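Local coordinates for regulation of enolase protein 1 (Saccharomyces cerevisiae, PDB 3O12) that functions in the galactose metabolic pathway through the GAL83 protein and may control the level of the enolase ENO1, at residues W35-K40 with V49-D54; F83-V89 with D147-T153; G109-A114 with S126-G132. All coordinates share one frame; numbering follows the deposited sequence. Where two conformers were deposited one is given.

Interaction 1 of 3, residues W35-K40 with V49-D54. With SO4 (sulfate ion), chain C.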
loop_
_atom_site.group_PDB
_atom_site.type_symbol
_atom_site.label_atom_id
_atom_site.label_comp_id
_atom_site.label_asym_id
_atom_site.label_seq_id
_atom_site.Cartn_x
_atom_site.Cartn_y
_atom_site.Cartn_z
ATOM N N TRP A 35 3.821 -10.397 -8.582
ATOM C CA TRP A 35 2.522 -9.733 -8.699
ATOM C C TRP A 35 1.332 -10.542 -8.211
ATOM O O TRP A 35 1.233 -11.762 -8.430
ATOM C CB TRP A 35 2.249 -9.323 -10.150
ATOM C CG TRP A 35 3.055 -8.164 -10.620
ATOM C CD1 TRP A 35 4.179 -8.207 -11.398
ATOM C CD2 TRP A 35 2.804 -6.781 -10.351
ATOM N NE1 TRP A 35 4.642 -6.937 -11.628
ATOM C CE2 TRP A 35 3.819 -6.042 -10.995
ATOM C CE3 TRP A 35 1.819 -6.098 -9.629
ATOM C CZ2 TRP A 35 3.878 -4.645 -10.938
ATOM C CZ3 TRP A 35 1.882 -4.708 -9.567
ATOM C CH2 TRP A 35 2.907 -4.001 -10.218
ATOM N N LEU A 36 0.429 -9.827 -7.539
ATOM C CA LEU A 36 -0.961 -10.214 -7.400
ATOM C C LEU A 36 -1.734 -9.270 -8.317
ATOM O O LEU A 36 -1.664 -8.044 -8.156
ATOM C CB LEU A 36 -1.433 -10.056 -5.954
ATOM C CG LEU A 36 -2.891 -10.428 -5.695
ATOM C CD1 LEU A 36 -3.105 -11.921 -5.820
ATOM C CD2 LEU A 36 -3.333 -9.942 -4.314
ATOM N N ASN A 37 -2.444 -9.834 -9.292
ATOM C CA ASN A 37 -3.182 -9.035 -10.267
ATOM C C ASN A 37 -2.272 -8.066 -11.033
ATOM O O ASN A 37 -2.443 -6.855 -10.959
ATOM C CB ASN A 37 -4.308 -8.252 -9.582
ATOM C CG ASN A 37 -5.227 -9.135 -8.754
ATOM O OD1 ASN A 37 -5.551 -8.807 -7.600
ATOM N ND2 ASN A 37 -5.670 -10.244 -9.335
ATOM N N LYS A 38 -1.299 -8.586 -11.772
ATOM C CA LYS A 38 -0.418 -7.721 -12.544
ATOM C C LYS A 38 -1.243 -6.849 -13.495
ATOM O O LYS A 38 -2.104 -7.360 -14.205
ATOM C CB LYS A 38 0.575 -8.554 -13.357
ATOM C CG LYS A 38 1.621 -7.713 -14.066
ATOM C CD LYS A 38 2.631 -8.586 -14.804
ATOM C CE LYS A 38 3.701 -7.735 -15.464
ATOM N NZ LYS A 38 4.677 -8.576 -16.218
ATOM N N PRO A 39 -0.984 -5.528 -13.504
ATOM C CA PRO A 39 -1.676 -4.636 -14.443
ATOM C C PRO A 39 -1.343 -4.969 -15.894
ATOM O O PRO A 39 -0.267 -5.495 -16.191
ATOM C CB PRO A 39 -1.093 -3.252 -14.128
ATOM C CG PRO A 39 -0.460 -3.360 -12.792
ATOM C CD PRO A 39 -0.085 -4.807 -12.586
ATOM N N LYS A 40 -2.272 -4.655 -16.790
ATOM C CA LYS A 40 -2.052 -4.847 -18.218
ATOM C C LYS A 40 -0.900 -3.971 -18.698
ATOM O O LYS A 40 -0.154 -4.352 -19.599
ATOM C CB LYS A 40 -3.328 -4.529 -19.001
ATOM C CG LYS A 40 -4.454 -5.533 -18.788
ATOM C CD LYS A 40 -5.681 -5.163 -19.610
ATOM C CE LYS A 40 -6.719 -6.275 -19.599
ATOM N NZ LYS A 40 -7.213 -6.563 -18.225
ATOM N N VAL A 49 9.158 0.936 -10.642
ATOM C CA VAL A 49 8.043 0.298 -11.322
ATOM C C VAL A 49 7.016 1.367 -11.670
ATOM O O VAL A 49 6.616 2.140 -10.798
ATOM C CB VAL A 49 7.379 -0.772 -10.415
ATOM C CG1 VAL A 49 6.016 -1.184 -10.967
ATOM C CG2 VAL A 49 8.305 -1.978 -10.260
ATOM N N THR A 50 6.597 1.421 -12.927
ATOM C CA THR A 50 5.578 2.365 -13.350
ATOM C C THR A 50 4.406 1.600 -13.936
ATOM O O THR A 50 4.576 0.791 -14.848
ATOM C CB THR A 50 6.135 3.336 -14.398
ATOM O OG1 THR A 50 7.210 4.089 -13.816
ATOM C CG2 THR A 50 5.040 4.293 -14.885
ATOM N N LEU A 51 3.215 1.837 -13.401
ATOM C CA LEU A 51 2.047 1.102 -13.856
ATOM C C LEU A 51 0.887 2.030 -14.178
ATOM O O LEU A 51 0.864 3.188 -13.761
ATOM C CB LEU A 51 1.615 0.074 -12.797
ATOM C CG LEU A 51 1.114 0.582 -11.434
ATOM C CD1 LEU A 51 -0.343 1.022 -11.501
ATOM C CD2 LEU A 51 1.270 -0.510 -10.385
ATOM N N GLU A 52 -0.050 1.510 -14.960
ATOM C CA GLU A 52 -1.360 2.126 -15.136
ATOM C C GLU A 52 -2.377 1.118 -14.625
ATOM O O GLU A 52 -2.326 -0.050 -15.008
ATOM C CB GLU A 52 -1.627 2.428 -16.610
ATOM C CG GLU A 52 -3.035 2.932 -16.890
ATOM C CD GLU A 52 -3.244 3.310 -18.343
ATOM O OE1 GLU A 52 -2.273 3.762 -18.985
ATOM O OE2 GLU A 52 -4.379 3.159 -18.842
ATOM N N THR A 53 -3.287 1.551 -13.752
ATOM C CA THR A 53 -4.249 0.615 -13.170
ATOM C C THR A 53 -5.298 0.130 -14.165
ATOM O O THR A 53 -5.638 0.824 -15.129
ATOM C CB THR A 53 -4.993 1.203 -11.947
ATOM O OG1 THR A 53 -5.775 2.325 -12.371
ATOM C CG2 THR A 53 -4.015 1.654 -10.876
ATOM N N ASP A 54 -5.798 -1.077 -13.917
ATOM C CA ASP A 54 -6.932 -1.618 -14.663
ATOM C C ASP A 54 -8.242 -1.206 -13.990
ATOM O O ASP A 54 -8.257 -0.852 -12.814
ATOM C CB ASP A 54 -6.821 -3.144 -14.773
ATOM C CG ASP A 54 -5.563 -3.587 -15.513
ATOM O OD1 ASP A 54 -5.152 -2.888 -16.457
ATOM O OD2 ASP A 54 -4.997 -4.635 -15.145
HETATM S S SO4 C . 4.885 -12.099 -11.517
HETATM O O1 SO4 C . 5.557 -13.383 -11.329
HETATM O O2 SO4 C . 5.715 -11.038 -10.962
HETATM O O3 SO4 C . 4.662 -11.861 -12.942
HETATM O O4 SO4 C . 3.599 -12.111 -10.828
#
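Asp54 and Lys40 meet in an uneven two-oxygen grip: both carboxylate oxygens are directed at one main-chain N-H, although the two segments are not paired as strands. The main bond runs from Lys40 N to Asp54 OD2, 3.2 Å long with an angle of 145° at the hydrogen, and uses the syn lone pair of OD2. A weak second bond from Lys40 N reaches Asp54 OD1 at 3.4 Å. With CG set beside its own backbone nitrogen (chi1 -61°), Asp54 can turn its carboxylate back onto the backbone just after Pro39, a small example of a side chain, not strand pairing, making the polar link between two segments.

The rest of the contact is apolar. Pro39 lays its ring at about a right angle to Leu51, with Pro39 CG 4.0 Å from Leu51 CB. On the same ring, Pro39 CB sits 3.5 Å from the carbonyl oxygen Glu52 O. Trp35 offers the rim of its indole, CH2 coming within 3.9 Å of Leu51 CD2; a contact of CZ2 with Val49 CG1 is less certain, because Val49 has two conformers. The loop after the strand folds back over one indole face: Pro39 CD stands 3.6 Å above the Trp35 ring plane, with Lys38 CG near it, both towards the rim. A sulfate, probably from the crystallisation liquor, accepts two bonds from the main-chain nitrogen of Trp35, the shorter being 2.8 Å from Trp35 N to sulfate O4.

One imidazole also ties the segments together, since His73 binds Asn37 O through ND1 and Asp54 N through NE2. The contact bridges the two sheets of the beta sandwich: strand 34-36 pairs with strand 68-78 in one, whereas strand 48-52 runs between strands 41-45 and 199-208 in the other.

Interaction 2 of 3, residues F83-V89 with D147-T153. With SO4 (sulfate ion), chain B.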
loop_
_atom_site.group_PDB
_atom_site.type_symbol
_atom_site.label_atom_id
_atom_site.label_comp_id
_atom_site.label_asym_id
_atom_site.label_seq_id
_atom_site.Cartn_x
_atom_site.Cartn_y
_atom_site.Cartn_z
ATOM N N PHE A 83 10.044 -7.098 9.738
ATOM C CA PHE A 83 10.668 -6.281 8.707
ATOM C C PHE A 83 10.329 -4.807 8.853
ATOM O O PHE A 83 9.357 -4.457 9.516
ATOM C CB PHE A 83 10.212 -6.749 7.312
ATOM C CG PHE A 83 8.770 -6.440 7.013
ATOM C CD1 PHE A 83 8.402 -5.228 6.453
ATOM C CD2 PHE A 83 7.776 -7.357 7.328
ATOM C CE1 PHE A 83 7.071 -4.938 6.204
ATOM C CE2 PHE A 83 6.444 -7.083 7.075
ATOM C CZ PHE A 83 6.081 -5.875 6.523
ATOM N N THR A 84 11.139 -3.964 8.214
ATOM C CA THR A 84 10.790 -2.582 7.918
ATOM C C THR A 84 10.942 -2.378 6.411
ATOM O O THR A 84 11.962 -2.763 5.816
ATOM C CB THR A 84 11.685 -1.587 8.671
ATOM O OG1 THR A 84 11.440 -1.701 10.078
ATOM C CG2 THR A 84 11.389 -0.166 8.231
ATOM N N ALA A 85 9.920 -1.806 5.789
ATOM C CA ALA A 85 9.900 -1.551 4.359
ATOM C C ALA A 85 9.619 -0.084 4.115
ATOM O O ALA A 85 8.882 0.559 4.880
ATOM C CB ALA A 85 8.831 -2.417 3.676
ATOM N N GLN A 86 10.186 0.458 3.047
ATOM C CA GLN A 86 9.973 1.860 2.718
ATOM C C GLN A 86 9.886 2.009 1.200
ATOM O O GLN A 86 10.545 1.263 0.461
ATOM C CB GLN A 86 11.137 2.662 3.296
ATOM C CG GLN A 86 11.124 4.148 3.093
ATOM C CD GLN A 86 12.257 4.795 3.867
ATOM O OE1 GLN A 86 12.386 4.602 5.079
ATOM N NE2 GLN A 86 13.096 5.553 3.170
ATOM N N VAL A 87 9.086 2.958 0.723
ATOM C CA VAL A 87 8.918 3.177 -0.714
ATOM C C VAL A 87 8.462 4.600 -0.993
ATOM O O VAL A 87 7.794 5.226 -0.158
ATOM C CB VAL A 87 7.920 2.144 -1.325
ATOM C CG1 VAL A 87 6.473 2.433 -0.884
ATOM C CG2 VAL A 87 8.043 2.058 -2.846
ATOM N N ARG A 88 8.842 5.113 -2.155
ATOM C CA ARG A 88 8.373 6.403 -2.643
ATOM C C ARG A 88 7.251 6.161 -3.646
ATOM O O ARG A 88 7.339 5.259 -4.491
ATOM C CB ARG A 88 9.521 7.158 -3.306
ATOM C CG ARG A 88 9.194 8.596 -3.689
ATOM C CD ARG A 88 10.396 9.250 -4.343
ATOM N NE ARG A 88 10.154 10.662 -4.620
ATOM C CZ ARG A 88 11.064 11.466 -5.161
ATOM N NH1 ARG A 88 12.263 10.993 -5.475
ATOM N NH2 ARG A 88 10.778 12.741 -5.381
ATOM N N VAL A 89 6.204 6.971 -3.556
ATOM C CA VAL A 89 4.988 6.784 -4.350
ATOM C C VAL A 89 4.686 8.077 -5.085
ATOM O O VAL A 89 4.487 9.119 -4.462
ATOM C CB VAL A 89 3.772 6.442 -3.456
ATOM C CG1 VAL A 89 2.549 6.122 -4.309
ATOM C CG2 VAL A 89 4.092 5.276 -2.544
ATOM N N ASP A 147 3.584 12.993 -4.372
ATOM C CA ASP A 147 4.948 12.563 -4.070
ATOM C C ASP A 147 5.117 12.400 -2.568
ATOM O O ASP A 147 5.238 13.384 -1.835
ATOM C CB ASP A 147 5.943 13.587 -4.608
ATOM C CG ASP A 147 7.381 13.101 -4.574
ATOM O OD1 ASP A 147 7.638 11.954 -4.158
ATOM O OD2 ASP A 147 8.273 13.881 -4.986
ATOM N N PHE A 148 5.095 11.156 -2.100
ATOM C CA PHE A 148 5.259 10.903 -0.678
ATOM C C PHE A 148 5.969 9.574 -0.472
ATOM O O PHE A 148 6.100 8.778 -1.409
ATOM C CB PHE A 148 3.902 10.902 0.055
ATOM C CG PHE A 148 2.978 9.782 -0.363
ATOM C CD1 PHE A 148 2.960 8.573 0.335
ATOM C CD2 PHE A 148 2.130 9.927 -1.452
ATOM C CE1 PHE A 148 2.109 7.533 -0.045
ATOM C CE2 PHE A 148 1.283 8.877 -1.842
ATOM C CZ PHE A 148 1.277 7.684 -1.135
ATOM N N TRP A 149 6.441 9.356 0.752
ATOM C CA TRP A 149 7.055 8.094 1.143
ATOM C C TRP A 149 6.226 7.433 2.232
ATOM O O TRP A 149 5.579 8.104 3.052
ATOM C CB TRP A 149 8.471 8.300 1.698
ATOM C CG TRP A 149 9.525 8.703 0.691
ATOM C CD1 TRP A 149 10.447 7.886 0.107
ATOM C CD2 TRP A 149 9.774 10.020 0.187
ATOM N NE1 TRP A 149 11.252 8.612 -0.739
ATOM C CE2 TRP A 149 10.858 9.925 -0.711
ATOM C CE3 TRP A 149 9.179 11.267 0.400
ATOM C CZ2 TRP A 149 11.368 11.039 -1.392
ATOM C CZ3 TRP A 149 9.683 12.377 -0.281
ATOM C CH2 TRP A 149 10.767 12.249 -1.167
ATOM N N LEU A 150 6.258 6.108 2.247
ATOM C CA LEU A 150 5.688 5.316 3.333
ATOM C C LEU A 150 6.742 4.429 3.934
ATOM O O LEU A 150 7.612 3.920 3.227
ATOM C CB LEU A 150 4.549 4.426 2.835
ATOM C CG LEU A 150 3.306 5.192 2.402
ATOM C CD1 LEU A 150 2.401 4.321 1.542
ATOM C CD2 LEU A 150 2.544 5.757 3.621
ATOM N N ARG A 151 6.652 4.211 5.236
ATOM C CA ARG A 151 7.511 3.276 5.937
ATOM C C ARG A 151 6.619 2.422 6.809
ATOM O O ARG A 151 5.802 2.928 7.584
ATOM C CB ARG A 151 8.554 4.007 6.787
ATOM C CG ARG A 151 9.426 3.084 7.626
ATOM C CD ARG A 151 10.370 3.880 8.505
ATOM N NE ARG A 151 11.404 4.534 7.715
ATOM C CZ ARG A 151 12.281 5.410 8.199
ATOM N NH1 ARG A 151 12.241 5.751 9.480
ATOM N NH2 ARG A 151 13.200 5.934 7.403
ATOM N N VAL A 152 6.757 1.116 6.686
ATOM C CA VAL A 152 5.957 0.184 7.467
ATOM C C VAL A 152 6.851 -0.812 8.181
ATOM O O VAL A 152 7.780 -1.369 7.572
ATOM C CB VAL A 152 4.967 -0.568 6.579
ATOM C CG1 VAL A 152 4.155 -1.558 7.407
ATOM C CG2 VAL A 152 4.049 0.418 5.868
ATOM N N THR A 153 6.585 -1.038 9.462
ATOM C CA THR A 153 7.325 -1.996 10.266
ATOM C C THR A 153 6.356 -3.000 10.863
ATOM O O THR A 153 5.330 -2.614 11.434
ATOM C CB THR A 153 8.084 -1.294 11.394
ATOM O OG1 THR A 153 8.998 -0.347 10.824
ATOM C CG2 THR A 153 8.854 -2.295 12.235
HETATM S S SO4 B . 13.705 13.947 -7.237
HETATM O O1 SO4 B . 13.209 14.543 -6.001
HETATM O O2 SO4 B . 14.700 14.838 -7.829
HETATM O O3 SO4 B . 14.321 12.654 -6.949
HETATM O O4 SO4 B . 12.602 13.759 -8.178
#
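Arg88 runs along the indole of Trp149, with the guanidinium tilted 20° from the ring and Trp149 CZ2 beneath one of its faces. Further back along the same chain, Arg88 CG sits over the five-membered ring of Trp149, 3.8 Å from its centroid, in a CH-pi contact. The guanidinium edge is shared by several anions. Asp147 takes the NE side in a nearly coplanar salt bridge, the planes 15° apart. Arg88 NE to Asp147 OD1 is 2.9 Å and Arg88 NH2 to Asp147 OD2 is 2.8 Å, each oxygen using its syn lone pair. A sulfate, probably from the crystallisation liquor, occupies another part of the edge, with its O3 3.0 Å from Arg88 NH1. Because the Arg88 side chain is stretched out as far as NE, its end reaches past Trp149 to Asp147, and the indole beneath it and the salt bridge together should limit how the guanidinium turns.

Arg151 is handled differently. A bend at chi3 (-70°) swings its guanidinium edge-on to Gln86, whose OE1 accepts from both NE and NH2 of Arg151, each at 2.8 Å. Beside this pair, Thr84 OG1 and Thr153 OG1 share a hydrogen bond of 2.9 Å. On the other side of the sheet the contact is apolar: Val89 CB covers one face of the Phe148 ring, 3.9 Å from its centroid. Regular antiparallel bonding links the main chains beneath.

Strand 83-91 is flanked by strands 148-155 and 199-208, and Glu204 of the latter forms a salt bridge with Arg88 NH1 and accepts a hydrogen bond from Trp149 NE1. Strand 158-164 borders 148-155 on its other side. The face carrying Leu150 and Val152 packs on Ile102 of strand 102-105, in the opposing sheet of the sandwich.

Interaction 3 of 3, residues G109-A114 with S126-G132. With EDO (1,2-ethanediol), chain F; EDO (1,2-ethanediol), chain G; EDO (1,2-ethanediol), chain I.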
loop_
_atom_site.group_PDB
_atom_site.type_symbol
_atom_site.label_atom_id
_atom_site.label_comp_id
_atom_site.label_asym_id
_atom_site.label_seq_id
_atom_site.Cartn_x
_atom_site.Cartn_y
_atom_site.Cartn_z
ATOM N N GLY A 109 -7.377 -12.749 3.545
ATOM C CA GLY A 109 -8.142 -12.354 4.710
ATOM C C GLY A 109 -7.378 -11.525 5.726
ATOM O O GLY A 109 -7.954 -11.016 6.670
ATOM N N HIS A 110 -6.071 -11.380 5.529
ATOM C CA HIS A 110 -5.226 -10.688 6.498
ATOM C C HIS A 110 -4.209 -9.844 5.757
ATOM O O HIS A 110 -3.236 -10.363 5.188
ATOM C CB HIS A 110 -4.529 -11.691 7.416
ATOM C CG HIS A 110 -5.485 -12.619 8.090
ATOM N ND1 HIS A 110 -5.975 -13.750 7.476
ATOM C CD2 HIS A 110 -6.097 -12.546 9.295
ATOM C CE1 HIS A 110 -6.828 -14.352 8.289
ATOM N NE2 HIS A 110 -6.913 -13.645 9.401
ATOM N N TRP A 111 -4.473 -8.542 5.730
ATOM C CA TRP A 111 -3.631 -7.606 5.008
ATOM C C TRP A 111 -3.858 -6.190 5.495
ATOM O O TRP A 111 -4.798 -5.913 6.244
ATOM C CB TRP A 111 -3.866 -7.694 3.490
ATOM C CG TRP A 111 -5.311 -7.639 3.004
ATOM C CD1 TRP A 111 -6.067 -8.691 2.597
ATOM C CD2 TRP A 111 -6.133 -6.465 2.823
ATOM N NE1 TRP A 111 -7.308 -8.269 2.188
ATOM C CE2 TRP A 111 -7.377 -6.904 2.314
ATOM C CE3 TRP A 111 -5.940 -5.096 3.044
ATOM C CZ2 TRP A 111 -8.429 -6.027 2.034
ATOM C CZ3 TRP A 111 -6.982 -4.222 2.757
ATOM C CH2 TRP A 111 -8.212 -4.688 2.262
ATOM N N LEU A 112 -2.972 -5.298 5.091
ATOM C CA LEU A 112 -3.102 -3.878 5.358
ATOM C C LEU A 112 -2.738 -3.139 4.097
ATOM O O LEU A 112 -1.806 -3.530 3.395
ATOM C CB LEU A 112 -2.157 -3.456 6.485
ATOM C CG LEU A 112 -2.135 -1.935 6.685
ATOM C CD1 LEU A 112 -2.390 -1.521 8.138
ATOM C CD2 LEU A 112 -0.845 -1.332 6.127
ATOM N N LYS A 113 -3.463 -2.076 3.787
ATOM C CA LYS A 113 -3.061 -1.167 2.719
ATOM C C LYS A 113 -3.028 0.244 3.292
ATOM O O LYS A 113 -3.778 0.576 4.208
ATOM C CB LYS A 113 -3.999 -1.248 1.509
ATOM C CG LYS A 113 -5.423 -0.783 1.752
ATOM C CD LYS A 113 -6.297 -0.897 0.486
ATOM C CE LYS A 113 -7.710 -0.426 0.797
ATOM N NZ LYS A 113 -8.618 -0.313 -0.391
ATOM N N ALA A 114 -2.147 1.089 2.776
ATOM C CA ALA A 114 -2.055 2.466 3.250
ATOM C C ALA A 114 -1.505 3.345 2.151
ATOM O O ALA A 114 -0.700 2.898 1.342
ATOM C CB ALA A 114 -1.153 2.545 4.477
ATOM N N SER A 126 -4.934 7.436 3.988
ATOM C CA SER A 126 -5.877 6.398 4.357
ATOM C C SER A 126 -5.145 5.108 4.658
ATOM O O SER A 126 -4.105 4.808 4.063
ATOM C CB SER A 126 -6.838 6.181 3.188
ATOM O OG SER A 126 -7.703 5.088 3.409
ATOM N N SER A 127 -5.678 4.329 5.584
ATOM C CA SER A 127 -5.192 2.978 5.802
ATOM C C SER A 127 -6.344 2.048 6.094
ATOM O O SER A 127 -7.343 2.456 6.694
ATOM C CB SER A 127 -4.141 2.911 6.916
ATOM O OG SER A 127 -4.657 3.327 8.154
ATOM N N VAL A 128 -6.213 0.804 5.648
ATOM C CA VAL A 128 -7.209 -0.222 5.902
ATOM C C VAL A 128 -6.498 -1.445 6.440
ATOM O O VAL A 128 -5.645 -2.018 5.759
ATOM C CB VAL A 128 -7.983 -0.602 4.637
ATOM C CG1 VAL A 128 -9.014 -1.710 4.951
ATOM C CG2 VAL A 128 -8.685 0.615 4.050
ATOM N N LEU A 129 -6.821 -1.836 7.664
ATOM C CA LEU A 129 -6.289 -3.036 8.279
ATOM C C LEU A 129 -7.373 -4.089 8.245
ATOM O O LEU A 129 -8.461 -3.875 8.783
ATOM C CB LEU A 129 -5.869 -2.750 9.724
ATOM C CG LEU A 129 -4.985 -3.796 10.408
ATOM C CD1 LEU A 129 -4.347 -3.206 11.655
ATOM C CD2 LEU A 129 -5.768 -5.042 10.739
ATOM N N THR A 130 -7.083 -5.208 7.595
ATOM C CA THR A 130 -8.056 -6.273 7.416
ATOM C C THR A 130 -7.590 -7.492 8.179
ATOM O O THR A 130 -6.528 -8.056 7.909
ATOM C CB THR A 130 -8.238 -6.574 5.922
ATOM O OG1 THR A 130 -8.761 -5.396 5.298
ATOM C CG2 THR A 130 -9.199 -7.734 5.701
ATOM N N ASN A 131 -8.363 -7.861 9.191
ATOM C CA ASN A 131 -8.150 -9.115 9.891
ATOM C C ASN A 131 -9.484 -9.809 9.904
ATOM O O ASN A 131 -10.285 -9.617 10.826
ATOM C CB ASN A 131 -7.634 -8.856 11.303
ATOM C CG ASN A 131 -7.072 -10.109 11.949
ATOM O OD1 ASN A 131 -7.471 -11.223 11.616
ATOM N ND2 ASN A 131 -6.144 -9.930 12.879
ATOM N N GLY A 132 -9.753 -10.572 8.853
ATOM C CA GLY A 132 -11.077 -11.119 8.631
ATOM C C GLY A 132 -11.947 -10.072 7.962
ATOM O O GLY A 132 -12.492 -10.306 6.884
HETATM C C1 EDO F . -5.045 2.814 0.886
HETATM O O1 EDO F . -4.982 4.094 0.240
HETATM C C2 EDO F . -5.953 2.871 2.111
HETATM O O2 EDO F . -7.288 3.141 1.684
HETATM C C1 EDO G . -10.572 2.149 1.235
HETATM O O1 EDO G . -9.457 2.769 0.584
HETATM C C2 EDO G . -10.971 0.900 0.465
HETATM O O2 EDO G . -11.060 1.168 -0.943
HETATM C C1 EDO I . -4.798 8.207 8.421
HETATM O O1 EDO I . -4.937 8.325 9.840
HETATM C C2 EDO I . -5.256 6.820 7.986
HETATM O O2 EDO I . -4.736 5.842 8.890
HETATM O O HOH W 1 -9.366 -13.673 11.199
#
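Trp111 and Thr130 are brought together by two complementary torsions: with chi1 at 50°, the indole of Trp111 is tucked over its own backbone and reaches across the neighbouring strand, while Thr130 holds OG1 beside its own N (chi1 -63°), above that ring. Thr130 CB is 3.7 Å from the centroid of the six-membered ring of Trp111 and almost on its normal, a CH-pi contact over the face. The hydroxyl, also over this face, is hydrogen-bonded to Ser134. Val128 CG1 continues the packing, 3.9 Å from Trp111 CZ3.

The two strands are arms of a beta hairpin, 110-119 with 122-131, and its antiparallel bonds alternate regularly, as between Thr130 N and Trp111 O (2.7 Å). They extend beyond the strand to Gly132 N and Gly109 O. Next to Val128 on the same side runs the extended chain of Lys113, whose CE is 3.6 Å from Val128 CG2.

On the reverse face, Leu112 CD1 rests 4.0 Å from Leu129 CB, and strand 158-164 of the other sheet packs on Leu112. At the end of the pairing, one water bridges His110 NE2 and Asn131 OD1; Asp107 holds the other imidazole nitrogen, ND1.

Interactions 2 and 3 are largely buried and join adjacent antiparallel strands, one pair in each sheet of the sandwich; interaction 1 is partly buried and links the sheets through side chains and a loop. Its strand 48-52 belongs to the sheet of interaction 2, whereas its strand 34-36 belongs to that of interaction 3. Interactions 2 and 3 touch where Leu150 CD1 packs 3.4 Å from Ala114 O, while interaction 1 stays about 7 Å from interaction 2 at the nearest atoms. Charged pairing and an arginine chain laid over an indole mark interaction 2, a threonine over an indole marks interaction 3, and a carboxylate on a main-chain N-H marks interaction 1.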